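Cytochrome c, putative (Geobacter sulfurreducens, PDB 2CZS) is a small diheme c-type cytochrome that binds two covalently attached hemes and probably carries electrons in the redox chains of its bacterium. Local coordinates at residues K30-R35 / P62-L66. Sequence-based numbering, arbitrary orientation.
Sequences KLDLDR and PMRCL. With NA (sodium ion), chain E; HEM (protoporphyrin IX containing Fe), chain G; SO4 (sulfate ion), chain D.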
loop_
_atom_site.group_PDB
_atom_site.type_symbol
_atom_site.label_atom_id
_atom_site.label_comp_id
_atom_site.label_asym_id
_atom_site.label_seq_id
_atom_site.Cartn_x
_atom_site.Cartn_y
_atom_site.Cartn_z
ATOM N N LYS A 30 -1.449 9.400 4.153
ATOM C CA LYS A 30 -1.415 7.959 3.959
ATOM C C LYS A 30 -2.738 7.335 3.505
ATOM O O LYS A 30 -2.715 6.394 2.749
ATOM C CB LYS A 30 -0.868 7.257 5.198
ATOM C CG LYS A 30 0.622 7.541 5.456
ATOM C CD LYS A 30 1.040 7.007 6.817
ATOM C CE LYS A 30 2.570 6.995 6.980
ATOM N NZ LYS A 30 3.234 6.012 6.061
ATOM N N LEU A 31 -3.888 7.877 3.919
ATOM C CA LEU A 31 -5.157 7.357 3.419
ATOM C C LEU A 31 -5.314 7.616 1.913
ATOM O O LEU A 31 -5.743 6.734 1.167
ATOM C CB LEU A 31 -6.362 7.926 4.185
ATOM C CG LEU A 31 -6.729 7.319 5.539
ATOM C CD1 LEU A 31 -8.001 8.011 5.996
ATOM C CD2 LEU A 31 -6.929 5.787 5.503
ATOM N N ASP A 32 -4.945 8.812 1.458
ATOM C CA ASP A 32 -5.013 9.109 0.015
ATOM C C ASP A 32 -4.095 8.187 -0.789
ATOM O O ASP A 32 -4.465 7.689 -1.855
ATOM C CB ASP A 32 -4.688 10.565 -0.274
ATOM C CG ASP A 32 -5.744 11.497 0.239
ATOM O OD1 ASP A 32 -6.895 11.046 0.386
ATOM O OD2 ASP A 32 -5.410 12.662 0.537
ATOM N N LEU A 33 -2.896 7.945 -0.251
ATOM C CA LEU A 33 -1.984 7.000 -0.875
ATOM C C LEU A 33 -2.519 5.585 -0.873
ATOM O O LEU A 33 -2.443 4.886 -1.898
ATOM C CB LEU A 33 -0.604 7.089 -0.236
ATOM C CG LEU A 33 0.054 8.452 -0.446
ATOM C CD1 LEU A 33 1.341 8.541 0.354
ATOM C CD2 LEU A 33 0.323 8.747 -1.916
ATOM N N ASP A 34 -3.091 5.137 0.243
ATOM C CA ASP A 34 -3.647 3.813 0.338
ATOM C C ASP A 34 -4.686 3.553 -0.770
ATOM O O ASP A 34 -4.776 2.454 -1.292
ATOM C CB ASP A 34 -4.358 3.616 1.668
ATOM C CG ASP A 34 -3.452 3.566 2.861
ATOM O OD1 ASP A 34 -2.306 3.100 2.774
ATOM O OD2 ASP A 34 -3.944 3.926 3.942
ATOM N N ARG A 35 -5.483 4.571 -1.111
ATOM C CA ARG A 35 -6.528 4.404 -2.121
ATOM C C ARG A 35 -5.880 4.078 -3.455
ATOM O O ARG A 35 -6.448 3.306 -4.225
ATOM C CB ARG A 35 -7.397 5.674 -2.258
ATOM C CG ARG A 35 -7.802 6.340 -0.933
ATOM C CD ARG A 35 -8.471 7.747 -1.081
ATOM N NE ARG A 35 -9.044 8.245 0.189
ATOM C CZ ARG A 35 -10.103 7.675 0.757
ATOM N NH1 ARG A 35 -10.655 6.630 0.164
ATOM N NH2 ARG A 35 -10.602 8.119 1.896
ATOM N N PRO A 62 -10.502 3.186 2.938
ATOM C CA PRO A 62 -9.681 2.179 2.282
ATOM C C PRO A 62 -8.986 1.241 3.286
ATOM O O PRO A 62 -8.806 1.592 4.458
ATOM C CB PRO A 62 -8.637 3.015 1.542
ATOM C CG PRO A 62 -8.503 4.243 2.366
ATOM C CD PRO A 62 -9.872 4.516 2.917
ATOM N N MET A 63 -8.612 0.053 2.813
ATOM C CA MET A 63 -7.689 -0.801 3.583
ATOM C C MET A 63 -6.407 -0.013 3.844
ATOM O O MET A 63 -5.832 0.589 2.921
ATOM C CB MET A 63 -7.379 -2.081 2.851
ATOM C CG MET A 63 -6.909 -3.205 3.769
ATOM S SD MET A 63 -6.194 -4.554 2.839
ATOM C CE MET A 63 -7.625 -5.169 1.930
ATOM N N ARG A 64 -5.962 -0.018 5.095
ATOM C CA ARG A 64 -4.908 0.919 5.508
ATOM C C ARG A 64 -3.522 0.297 5.210
ATOM O O ARG A 64 -2.814 -0.142 6.134
ATOM C CB ARG A 64 -5.035 1.308 6.997
ATOM C CG ARG A 64 -6.244 2.158 7.363
ATOM C CD ARG A 64 -6.197 2.541 8.843
ATOM N NE ARG A 64 -5.033 3.357 9.183
ATOM C CZ ARG A 64 -4.541 3.512 10.417
ATOM N NH1 ARG A 64 -5.090 2.890 11.458
ATOM N NH2 ARG A 64 -3.478 4.282 10.616
ATOM N N CYS A 65 -3.147 0.285 3.931
ATOM C CA CYS A 65 -1.920 -0.436 3.545
ATOM C C CYS A 65 -0.718 0.030 4.351
ATOM O O CYS A 65 0.084 -0.788 4.855
ATOM C CB CYS A 65 -1.597 -0.222 2.077
ATOM S SG CYS A 65 -2.957 -0.493 0.941
ATOM N N LEU A 66 -0.569 1.347 4.428
ATOM C CA LEU A 66 0.632 1.987 4.929
ATOM C C LEU A 66 0.726 1.927 6.418
ATOM O O LEU A 66 1.745 2.300 6.975
ATOM C CB LEU A 66 0.787 3.411 4.391
ATOM C CG LEU A 66 1.058 3.428 2.876
ATOM C CD1 LEU A 66 0.923 4.869 2.372
ATOM C CD2 LEU A 66 2.451 2.829 2.525
HETATM NA NA NA E . -2.624 4.049 6.548
HETATM C CHA HEM G . 0.959 -9.524 2.827
HETATM C CHB HEM G . 0.038 -5.554 0.282
HETATM C CHC HEM G . -2.975 -3.997 3.652
HETATM C CHD HEM G . -0.549 -6.950 6.676
HETATM C C1A HEM G . 0.916 -8.648 1.779
HETATM C C2A HEM G . 1.449 -8.829 0.447
HETATM C C3A HEM G . 1.166 -7.724 -0.253
HETATM C C4A HEM G . 0.467 -6.813 0.627
HETATM C CMA HEM G . 1.534 -7.423 -1.719
HETATM C CAA HEM G . 2.191 -10.111 -0.035
HETATM C CBA HEM G . 3.639 -10.071 0.439
HETATM C CGA HEM G . 4.471 -11.152 -0.231
HETATM O O1A HEM G . 4.330 -11.368 -1.470
HETATM O O2A HEM G . 5.296 -11.804 0.476
HETATM C C1B HEM G . -0.897 -4.795 0.907
HETATM C C2B HEM G . -1.608 -3.661 0.337
HETATM C C3B HEM G . -2.457 -3.252 1.295
HETATM C C4B HEM G . -2.320 -4.090 2.455
HETATM C CMB HEM G . -1.371 -3.051 -1.067
HETATM C CAB HEM G . -3.516 -2.118 1.214
HETATM C CBB HEM G . -4.483 -2.395 0.275
HETATM C C1C HEM G . -2.546 -4.600 4.815
HETATM C C2C HEM G . -2.967 -4.313 6.160
HETATM C C3C HEM G . -2.300 -5.105 6.996
HETATM C C4C HEM G . -1.404 -5.957 6.205
HETATM C CMC HEM G . -4.000 -3.205 6.486
HETATM C CAC HEM G . -2.408 -5.176 8.529
HETATM C CBC HEM G . -3.604 -5.120 9.140
HETATM C C1D HEM G . 0.062 -7.943 5.936
HETATM C C2D HEM G . 0.758 -9.105 6.478
HETATM C C3D HEM G . 1.218 -9.922 5.289
HETATM C C4D HEM G . 0.766 -9.186 4.136
HETATM C CMD HEM G . 1.006 -9.467 7.961
HETATM C CAD HEM G . 2.034 -11.231 5.319
HETATM C CBD HEM G . 3.473 -10.822 5.657
HETATM C CGD HEM G . 4.092 -10.040 4.523
HETATM O O1D HEM G . 4.304 -10.652 3.438
HETATM O O2D HEM G . 4.359 -8.813 4.703
HETATM N NA HEM G . 0.323 -7.403 1.838
HETATM N NB HEM G . -1.375 -5.051 2.170
HETATM N NC HEM G . -1.600 -5.624 4.894
HETATM N ND HEM G . 0.094 -8.030 4.568
HETATM FE FE HEM G . -0.683 -6.516 3.388
HETATM S S SO4 D . -3.782 4.161 15.299
HETATM O O1 SO4 D . -4.340 5.465 15.667
HETATM O O2 SO4 D . -3.210 3.572 16.506
HETATM O O3 SO4 D . -4.849 3.317 14.740
HETATM O O4 SO4 D . -2.734 4.311 14.288
HETATM O O HOH W 1 -6.349 0.681 0.190
#
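The buried carboxylate of Asp34 is gripped through both oxygens. Its OD1 accepts the backbone N-H of Leu66 at 3.0 Å from N, on the syn side and 24° out of the carboxylate plane. The other oxygen, OD2, turns to the sodium ion, 2.9 Å away, and also lies close to the CA of Arg64. CG lies beside Asp34's own backbone N (chi1 -69°), which directs the carboxylate at the backbone of Cys65 and Leu66; the sodium ion and the nearby Arg64 side chain would probably favour a charged group, while Lys30 O, 3.0 Å from OD2, would work against it. A water donates to both Asp34 O and Met63 O, linking the two backbones through a single molecule.

Side-chain packing surrounds the carboxylate. Leu66 sets its CD1 methyl 3.7 Å from Leu33 CB, while the Lys30 chain bends at its last torsion (chi4 -67°) and brings NZ alongside Leu66 CB. Around Pro62, the Leu31 CD2 methyl meets ring atom CG at 3.8 Å, the two side chains crossing nearly at right angles. The guanidinium of Arg35 lays one face over the proline, NH1 coming 3.6 Å from CD, and Asp32 OD1 salt-bridges its NE from the edge.

Segment 62-66 also carries heme contacts: Cys65 SG is joined in a thioether bond to CAB, the former vinyl carbon of one heme, and Met63 SD lies 3.4 Å from that heme's CHC. Leu33 and Leu66 also touch the second heme. Helix 30-37 packs through Leu33 on Phe20, Ala23 and Phe24 of helix 18-25, and through Asp34, among others, on the segment leading into helix 65-68.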